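Local coordinates for glideosome-associated protein 50 (PDB 3TGH) that is a glideosome component that probably helps to assemble this complex and fix it to the inner membrane complex for parasite gliding and host cell invasion, at residues T36-P41 with G70-P75; M74-V79 with N117-I122. All coordinates share one frame; numbering follows the deposited sequence.

Interaction 1. Residues T36-P41 with G70-P75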
ATOM      1  N   THR A  36       5.333  13.420  -1.129  1.00 27.53           N
ATOM      2  CA  THR A  36       5.543  13.417  -2.586  1.00 30.18           C
ATOM      3  C   THR A  36       4.842  12.289  -3.361  1.00 27.98           C
ATOM      4  O   THR A  36       4.779  12.334  -4.588  1.00 28.05           O
ATOM      5  CB  THR A  36       7.037  13.434  -2.930  1.00 31.08           C
ATOM      6  OG1 THR A  36       7.676  12.305  -2.330  1.00 32.87           O
ATOM      7  CG2 THR A  36       7.680  14.735  -2.420  1.00 34.78           C
ATOM      8  N   PHE A  37       4.304  11.293  -2.660  1.00 24.44           N
ATOM      9  CA  PHE A  37       3.407  10.325  -3.290  1.00 22.83           C
ATOM     10  C   PHE A  37       2.550   9.612  -2.256  1.00 22.69           C
ATOM     11  O   PHE A  37       2.800   9.698  -1.055  1.00 22.15           O
ATOM     12  CB  PHE A  37       4.150   9.313  -4.177  1.00 23.74           C
ATOM     13  CG  PHE A  37       5.143   8.452  -3.448  1.00 24.33           C
ATOM     14  CD1 PHE A  37       4.783   7.193  -2.974  1.00 24.87           C
ATOM     15  CD2 PHE A  37       6.449   8.888  -3.264  1.00 30.33           C
ATOM     16  CE1 PHE A  37       5.709   6.386  -2.318  1.00 26.18           C
ATOM     17  CE2 PHE A  37       7.374   8.095  -2.608  1.00 31.32           C
ATOM     18  CZ  PHE A  37       6.999   6.833  -2.139  1.00 29.26           C
ATOM     19  N   ILE A  38       1.515   8.957  -2.754  1.00 22.71           N
ATOM     20  CA  ILE A  38       0.545   8.254  -1.925  1.00 21.68           C
ATOM     21  C   ILE A  38       0.552   6.788  -2.331  1.00 22.11           C
ATOM     22  O   ILE A  38       0.663   6.460  -3.518  1.00 22.21           O
ATOM     23  CB  ILE A  38      -0.875   8.840  -2.120  1.00 22.04           C
ATOM     24  CG1 ILE A  38      -0.903  10.337  -1.775  1.00 26.13           C
ATOM     25  CG2 ILE A  38      -1.907   8.068  -1.295  1.00 23.44           C
ATOM     26  CD1 ILE A  38      -2.038  11.098  -2.470  1.00 24.08           C
ATOM     27  N   VAL A  39       0.430   5.897  -1.349  1.00 22.33           N
ATOM     28  CA  VAL A  39       0.151   4.498  -1.616  1.00 21.78           C
ATOM     29  C   VAL A  39      -1.212   4.175  -1.022  1.00 21.54           C
ATOM     30  O   VAL A  39      -1.617   4.772  -0.019  1.00 22.73           O
ATOM     31  CB  VAL A  39       1.218   3.530  -1.037  1.00 23.06           C
ATOM     32  CG1 VAL A  39       2.611   3.848  -1.591  1.00 23.02           C
ATOM     33  CG2 VAL A  39       1.221   3.553   0.497  1.00 26.00           C
ATOM     34  N   SER A  40      -1.914   3.226  -1.628  1.00 20.26           N
ATOM     35  CA  SER A  40      -3.253   2.862  -1.161  1.00 21.14           C
ATOM     36  C   SER A  40      -3.399   1.368  -0.907  1.00 21.79           C
ATOM     37  O   SER A  40      -3.596   0.606  -1.850  1.00 22.60           O
ATOM     38  CB  SER A  40      -4.300   3.327  -2.169  1.00 21.56           C
ATOM     39  OG  SER A  40      -5.610   3.021  -1.717  1.00 22.31           O
ATOM     40  N   PRO A  41      -3.276   0.945   0.366  1.00 20.63           N
ATOM     41  CA  PRO A  41      -3.547  -0.436   0.711  1.00 22.32           C
ATOM     42  C   PRO A  41      -5.048  -0.690   0.754  1.00 21.75           C
ATOM     43  O   PRO A  41      -5.848   0.203   0.475  1.00 19.23           O
ATOM     44  CB  PRO A  41      -2.903  -0.575   2.092  1.00 22.67           C
ATOM     45  CG  PRO A  41      -3.088   0.750   2.706  1.00 23.26           C
ATOM     46  CD  PRO A  41      -2.934   1.736   1.568  1.00 22.19           C
ATOM     47  N   GLY A  70      -2.211  22.570  -7.758  1.00 51.27           N
ATOM     48  CA  GLY A  70      -1.524  21.305  -7.981  1.00 47.32           C
ATOM     49  C   GLY A  70      -0.981  20.647  -6.725  1.00 43.91           C
ATOM     50  O   GLY A  70      -0.108  19.787  -6.815  1.00 42.37           O
ATOM     51  N   ASP A  71      -1.505  21.029  -5.560  1.00 41.07           N
ATOM     52  CA  ASP A  71      -1.010  20.519  -4.280  1.00 40.33           C
ATOM     53  C   ASP A  71      -1.236  19.010  -4.091  1.00 37.20           C
ATOM     54  O   ASP A  71      -0.517  18.379  -3.321  1.00 36.52           O
ATOM     55  CB  ASP A  71      -1.651  21.273  -3.106  1.00 41.83           C
ATOM     56  CG  ASP A  71      -1.144  22.705  -2.967  1.00 49.76           C
ATOM     57  OD1 ASP A  71      -0.111  23.066  -3.584  1.00 50.48           O
ATOM     58  OD2 ASP A  71      -1.792  23.471  -2.222  1.00 54.05           O
ATOM     59  N   MET A  72      -2.223  18.444  -4.780  1.00 33.98           N
ATOM     60  CA  MET A  72      -2.478  16.997  -4.705  1.00 31.84           C
ATOM     61  C   MET A  72      -2.084  16.251  -5.987  1.00 31.28           C
ATOM     62  O   MET A  72      -2.363  15.051  -6.127  1.00 29.70           O
ATOM     63  CB  MET A  72      -3.951  16.739  -4.362  1.00 31.77           C
ATOM     64  CG  MET A  72      -4.318  17.080  -2.919  1.00 31.09           C
ATOM     65  SD  MET A  72      -3.576  15.940  -1.738  1.00 31.41           S
ATOM     66  CE  MET A  72      -4.667  14.521  -1.941  1.00 28.05           C
ATOM     67  N   TYR A  73      -1.416  16.933  -6.916  1.00 30.44           N
ATOM     68  CA  TYR A  73      -0.995  16.263  -8.139  1.00 30.92           C
ATOM     69  C   TYR A  73       0.320  15.530  -7.901  1.00 31.26           C
ATOM     70  O   TYR A  73       1.406  16.115  -7.990  1.00 31.73           O
ATOM     71  CB  TYR A  73      -0.889  17.227  -9.323  1.00 34.11           C
ATOM     72  CG  TYR A  73      -0.583  16.512 -10.619  1.00 36.47           C
ATOM     73  CD1 TYR A  73      -1.440  15.530 -11.106  1.00 39.99           C
ATOM     74  CD2 TYR A  73       0.565  16.807 -11.354  1.00 41.78           C
ATOM     75  CE1 TYR A  73      -1.172  14.862 -12.290  1.00 43.08           C
ATOM     76  CE2 TYR A  73       0.842  16.140 -12.545  1.00 45.93           C
ATOM     77  CZ  TYR A  73      -0.034  15.164 -13.001  1.00 45.33           C
ATOM     78  OH  TYR A  73       0.212  14.488 -14.171  1.00 50.18           O
ATOM     79  N   MET A  74       0.191  14.245  -7.576  1.00 27.34           N
ATOM     80  CA  MET A  74       1.313  13.363  -7.295  1.00 27.82           C
ATOM     81  C   MET A  74       0.852  11.925  -7.547  1.00 25.39           C
ATOM     82  O   MET A  74      -0.349  11.680  -7.676  1.00 24.68           O
ATOM     83  CB  MET A  74       1.741  13.524  -5.834  1.00 24.27           C
ATOM     84  CG  MET A  74       0.657  13.157  -4.818  1.00 26.82           C
ATOM     85  SD  MET A  74       1.158  13.505  -3.121  1.00 30.12           S
ATOM     86  CE  MET A  74       1.185  15.305  -3.158  1.00 31.75           C
ATOM     87  N   PRO A  75       1.790  10.970  -7.622  1.00 25.51           N
ATOM     88  CA  PRO A  75       1.395   9.580  -7.845  1.00 25.05           C
ATOM     89  C   PRO A  75       0.522   9.031  -6.731  1.00 25.39           C
ATOM     90  O   PRO A  75       0.737   9.361  -5.571  1.00 25.38           O
ATOM     91  CB  PRO A  75       2.735   8.833  -7.873  1.00 27.46           C
ATOM     92  CG  PRO A  75       3.717   9.862  -8.280  1.00 28.51           C
ATOM     93  CD  PRO A  75       3.255  11.117  -7.616  1.00 26.65           C
TER

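Interaction 2. Residues M74-V79 with N117-I122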
ATOM      1  N   MET A  74       0.191  14.245  -7.576  1.00 27.34           N
ATOM      2  CA  MET A  74       1.313  13.363  -7.295  1.00 27.82           C
ATOM      3  C   MET A  74       0.852  11.925  -7.547  1.00 25.39           C
ATOM      4  O   MET A  74      -0.349  11.680  -7.676  1.00 24.68           O
ATOM      5  CB  MET A  74       1.741  13.524  -5.834  1.00 24.27           C
ATOM      6  CG  MET A  74       0.657  13.157  -4.818  1.00 26.82           C
ATOM      7  SD  MET A  74       1.158  13.505  -3.121  1.00 30.12           S
ATOM      8  CE  MET A  74       1.185  15.305  -3.158  1.00 31.75           C
ATOM      9  N   PRO A  75       1.790  10.970  -7.622  1.00 25.51           N
ATOM     10  CA  PRO A  75       1.395   9.580  -7.845  1.00 25.05           C
ATOM     11  C   PRO A  75       0.522   9.031  -6.731  1.00 25.39           C
ATOM     12  O   PRO A  75       0.737   9.361  -5.571  1.00 25.38           O
ATOM     13  CB  PRO A  75       2.735   8.833  -7.873  1.00 27.46           C
ATOM     14  CG  PRO A  75       3.717   9.862  -8.280  1.00 28.51           C
ATOM     15  CD  PRO A  75       3.255  11.117  -7.616  1.00 26.65           C
ATOM     16  N   PHE A  76      -0.459   8.221  -7.122  1.00 23.57           N
ATOM     17  CA  PHE A  76      -1.348   7.487  -6.227  1.00 22.60           C
ATOM     18  C   PHE A  76      -1.197   6.011  -6.614  1.00 22.06           C
ATOM     19  O   PHE A  76      -1.879   5.523  -7.535  1.00 21.88           O
ATOM     20  CB  PHE A  76      -2.781   7.984  -6.435  1.00 22.26           C
ATOM     21  CG  PHE A  76      -3.783   7.425  -5.457  1.00 23.14           C
ATOM     22  CD1 PHE A  76      -4.043   8.078  -4.259  1.00 23.49           C
ATOM     23  CD2 PHE A  76      -4.515   6.295  -5.767  1.00 24.89           C
ATOM     24  CE1 PHE A  76      -4.985   7.580  -3.368  1.00 23.80           C
ATOM     25  CE2 PHE A  76      -5.458   5.787  -4.871  1.00 22.72           C
ATOM     26  CZ  PHE A  76      -5.682   6.432  -3.674  1.00 21.31           C
ATOM     27  N   PHE A  77      -0.258   5.327  -5.956  1.00 21.84           N
ATOM     28  CA  PHE A  77       0.090   3.943  -6.270  1.00 19.23           C
ATOM     29  C   PHE A  77      -0.909   3.075  -5.534  1.00 21.18           C
ATOM     30  O   PHE A  77      -0.913   3.045  -4.295  1.00 23.44           O
ATOM     31  CB  PHE A  77       1.491   3.573  -5.775  1.00 20.76           C
ATOM     32  CG  PHE A  77       2.609   4.321  -6.452  1.00 20.80           C
ATOM     33  CD1 PHE A  77       3.007   3.985  -7.735  1.00 25.25           C
ATOM     34  CD2 PHE A  77       3.293   5.323  -5.783  1.00 22.13           C
ATOM     35  CE1 PHE A  77       4.046   4.671  -8.354  1.00 27.26           C
ATOM     36  CE2 PHE A  77       4.328   6.010  -6.397  1.00 24.89           C
ATOM     37  CZ  PHE A  77       4.704   5.683  -7.680  1.00 27.69           C
ATOM     38  N   THR A  78      -1.753   2.380  -6.277  1.00 19.81           N
ATOM     39  CA  THR A  78      -2.799   1.606  -5.645  1.00 18.58           C
ATOM     40  C   THR A  78      -2.795   0.137  -6.046  1.00 20.67           C
ATOM     41  O   THR A  78      -2.085  -0.282  -6.954  1.00 21.54           O
ATOM     42  CB  THR A  78      -4.177   2.254  -5.873  1.00 21.51           C
ATOM     43  OG1 THR A  78      -5.123   1.618  -5.003  1.00 21.20           O
ATOM     44  CG2 THR A  78      -4.626   2.120  -7.315  1.00 22.22           C
ATOM     45  N   VAL A  79      -3.547  -0.650  -5.280  1.00 20.24           N
ATOM     46  CA  VAL A  79      -3.805  -2.046  -5.574  1.00 22.17           C
ATOM     47  C   VAL A  79      -5.292  -2.293  -5.358  1.00 21.01           C
ATOM     48  O   VAL A  79      -5.990  -1.465  -4.772  1.00 20.60           O
ATOM     49  CB  VAL A  79      -3.043  -2.998  -4.623  1.00 21.99           C
ATOM     50  CG1 VAL A  79      -1.544  -2.904  -4.850  1.00 25.32           C
ATOM     51  CG2 VAL A  79      -3.388  -2.690  -3.161  1.00 25.81           C
ATOM     52  N   ASN A 117      -6.140  18.215 -10.930  1.00 42.73           N
ATOM     53  CA  ASN A 117      -6.233  18.714  -9.553  1.00 40.89           C
ATOM     54  C   ASN A 117      -6.165  17.588  -8.516  1.00 36.67           C
ATOM     55  O   ASN A 117      -5.958  17.842  -7.334  1.00 38.38           O
ATOM     56  CB  ASN A 117      -7.534  19.499  -9.350  1.00 42.44           C
ATOM     57  CG  ASN A 117      -7.608  20.751 -10.215  1.00 47.49           C
ATOM     58  OD1 ASN A 117      -6.592  21.380 -10.511  1.00 50.77           O
ATOM     59  ND2 ASN A 117      -8.821  21.119 -10.620  1.00 50.86           N
ATOM     60  N   TYR A 118      -6.336  16.350  -8.966  1.00 34.56           N
ATOM     61  CA  TYR A 118      -6.344  15.182  -8.080  1.00 31.48           C
ATOM     62  C   TYR A 118      -5.132  14.285  -8.370  1.00 29.54           C
ATOM     63  O   TYR A 118      -4.465  14.460  -9.397  1.00 29.52           O
ATOM     64  CB  TYR A 118      -7.656  14.415  -8.249  1.00 32.28           C
ATOM     65  CG  TYR A 118      -8.048  14.176  -9.691  1.00 33.39           C
ATOM     66  CD1 TYR A 118      -9.001  14.977 -10.317  1.00 35.22           C
ATOM     67  CD2 TYR A 118      -7.462  13.156 -10.431  1.00 31.55           C
ATOM     68  CE1 TYR A 118      -9.362  14.762 -11.634  1.00 38.10           C
ATOM     69  CE2 TYR A 118      -7.817  12.931 -11.750  1.00 35.76           C
ATOM     70  CZ  TYR A 118      -8.768  13.739 -12.347  1.00 38.28           C
ATOM     71  OH  TYR A 118      -9.121  13.524 -13.652  1.00 42.28           O
ATOM     72  N   PRO A 119      -4.829  13.330  -7.471  1.00 26.52           N
ATOM     73  CA  PRO A 119      -3.620  12.531  -7.689  1.00 27.32           C
ATOM     74  C   PRO A 119      -3.689  11.644  -8.934  1.00 26.70           C
ATOM     75  O   PRO A 119      -4.775  11.258  -9.362  1.00 26.62           O
ATOM     76  CB  PRO A 119      -3.531  11.669  -6.419  1.00 27.22           C
ATOM     77  CG  PRO A 119      -4.325  12.400  -5.392  1.00 26.46           C
ATOM     78  CD  PRO A 119      -5.414  13.089  -6.137  1.00 27.57           C
ATOM     79  N   LYS A 120      -2.531  11.322  -9.495  1.00 26.20           N
ATOM     80  CA  LYS A 120      -2.456  10.491 -10.697  1.00 26.58           C
ATOM     81  C   LYS A 120      -2.596   9.005 -10.318  1.00 25.55           C
ATOM     82  O   LYS A 120      -1.755   8.451  -9.629  1.00 24.14           O
ATOM     83  CB  LYS A 120      -1.139  10.735 -11.443  1.00 28.82           C
ATOM     84  CG  LYS A 120      -1.065  10.048 -12.814  1.00 34.36           C
ATOM     85  CD  LYS A 120       0.279  10.243 -13.492  1.00 43.88           C
ATOM     86  CE  LYS A 120       0.278   9.635 -14.897  1.00 48.45           C
ATOM     87  NZ  LYS A 120       1.584   9.800 -15.605  1.00 56.03           N
ATOM     88  N   TRP A 121      -3.666   8.382 -10.796  1.00 24.89           N
ATOM     89  CA  TRP A 121      -3.977   6.982 -10.522  1.00 26.19           C
ATOM     90  C   TRP A 121      -2.966   6.074 -11.224  1.00 26.16           C
ATOM     91  O   TRP A 121      -2.863   6.096 -12.446  1.00 25.70           O
ATOM     92  CB  TRP A 121      -5.394   6.719 -11.026  1.00 27.61           C
ATOM     93  CG  TRP A 121      -5.976   5.382 -10.740  1.00 24.95           C
ATOM     94  CD1 TRP A 121      -5.880   4.267 -11.519  1.00 26.04           C
ATOM     95  CD2 TRP A 121      -6.806   5.027  -9.634  1.00 23.61           C
ATOM     96  NE1 TRP A 121      -6.580   3.232 -10.954  1.00 25.00           N
ATOM     97  CE2 TRP A 121      -7.161   3.671  -9.799  1.00 22.58           C
ATOM     98  CE3 TRP A 121      -7.278   5.718  -8.516  1.00 23.64           C
ATOM     99  CZ2 TRP A 121      -7.969   2.996  -8.888  1.00 23.32           C
ATOM    100  CZ3 TRP A 121      -8.090   5.039  -7.614  1.00 23.98           C
ATOM    101  CH2 TRP A 121      -8.416   3.695  -7.805  1.00 24.91           C
ATOM    102  N   ILE A 122      -2.212   5.303 -10.440  1.00 25.11           N
ATOM    103  CA  ILE A 122      -1.184   4.411 -10.962  1.00 23.46           C
ATOM    104  C   ILE A 122      -1.474   2.982 -10.511  1.00 26.66           C
ATOM    105  O   ILE A 122      -1.525   2.694  -9.313  1.00 23.22           O
ATOM    106  CB  ILE A 122       0.218   4.830 -10.503  1.00 26.76           C
ATOM    107  CG1 ILE A 122       0.532   6.243 -11.005  1.00 31.81           C
ATOM    108  CG2 ILE A 122       1.275   3.839 -11.008  1.00 27.55           C
ATOM    109  CD1 ILE A 122       1.913   6.721 -10.656  1.00 37.51           C
TER

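Interaction 1. Residues T36-P41 with G70-P75
Strand 37-40 of the metallophosphoesterase core meets the loop that leads into its parallel neighbour, strand 75-78, and Ile38 joins Pro75 at the point where the two strands begin to pair. Ile38 N donates to Pro75 O over 3.0 Å, with an N-H...O angle of 162°. Before this bond the contacts are van der Waals ones: Thr36 O lies 3.5 Å from Met74 CB, and Pro75 CD is 4.0 Å from Phe37 CB. The Phe37 ring itself turns away to pack on Phe6 and Phe154. The side chains of Met74 and Ile38 cross at about a right angle. With CG set between its backbone N and carbonyl carbon (chi1 61°) and a bend at chi3, Met74 brings SD to 4.0 Å from Ile38 CG1 and 3.9 Å from Phe37 N. Further out, Ile38 CD1 comes within 4.3 Å of Met72 CE, and Ile30 of helix 17-32 touches Ile38 and both methionines. Since a proline has no N-H to give, Pro75 enters the sheet here through its carbonyl, while the buried methionines add apolar packing between Ile38 and helix 17-32.

Interaction 2. Residues M74-V79 with N117-I122
Met74 O accepts from Lys120 N at 2.9 Å and opens a ladder of four backbone hydrogen bonds that lays strand 120-122, the outermost strand of this sheet within the chain, parallel to its neighbour, strand 75-78. Phe76 faces strand 120-122 with both of its polar backbone atoms: its N donates to Lys120 O over 2.8 Å, and its O accepts from Ile122 N. Thr78 N closes the ladder on Ile122 O at 3.1 Å, the straightest of the four with an N-H...O angle of 172°. Phe77 turns its N-H and C=O to strand 37-40 instead, on the side where Pro75 offers its carbonyl.

Side chains alternate between the two faces. On that of Phe76 and Trp121, the Phe76 ring and the indole's six-membered ring are near parallel, with planes at 18°, but slid apart so that they barely overlap; Phe76 CE2 touches Trp121 CZ3 at 3.9 Å. Thr78 CG2 makes a CH-pi contact over one face of the indole, 4.0 Å from the centroid of its six-membered ring. Chi1 of -168° sets CG2 there, between the backbone N and the carbonyl carbon, and lets OG1 hydrogen-bond with Asn44 OD1; Trp121 NE1 donates to Gln92 O. On the other face, Ile122 lies alongside Phe77, its CG2 3.7 Å from Phe77 CD1, and its CD1 reaches Pro75 CB at 3.6 Å.

Pro119 O accepts from Tyr61 OH. Facing backbone groups are thus satisfied within the ladder and the polar ends of Thr78 and Trp121 beyond it, so that the side-chain contact between the strands is carried by carbon atoms.

How the interactions relate
From the N terminus the chain passes strand 4-8 and helix 17-32 before strand 37-40, then runs through helix 56-62 and returns at 70-75, where interaction 1 closes the first loop. It continues directly into strand 75-78, passes helices 82-85 and 89-97 and an unmodelled stretch, and comes back at 117-122 to close the second loop in interaction 2. The loops follow one another, sharing Met74 and Pro75, and neither encloses the other. Phe77 continues the pairing with strand 37-40 through its N to Ile38 O and its O to Ser40 N. Together the contacts line up strands 37-40, 75-78 and 120-122; both lie away from the metal-binding His172 and His233.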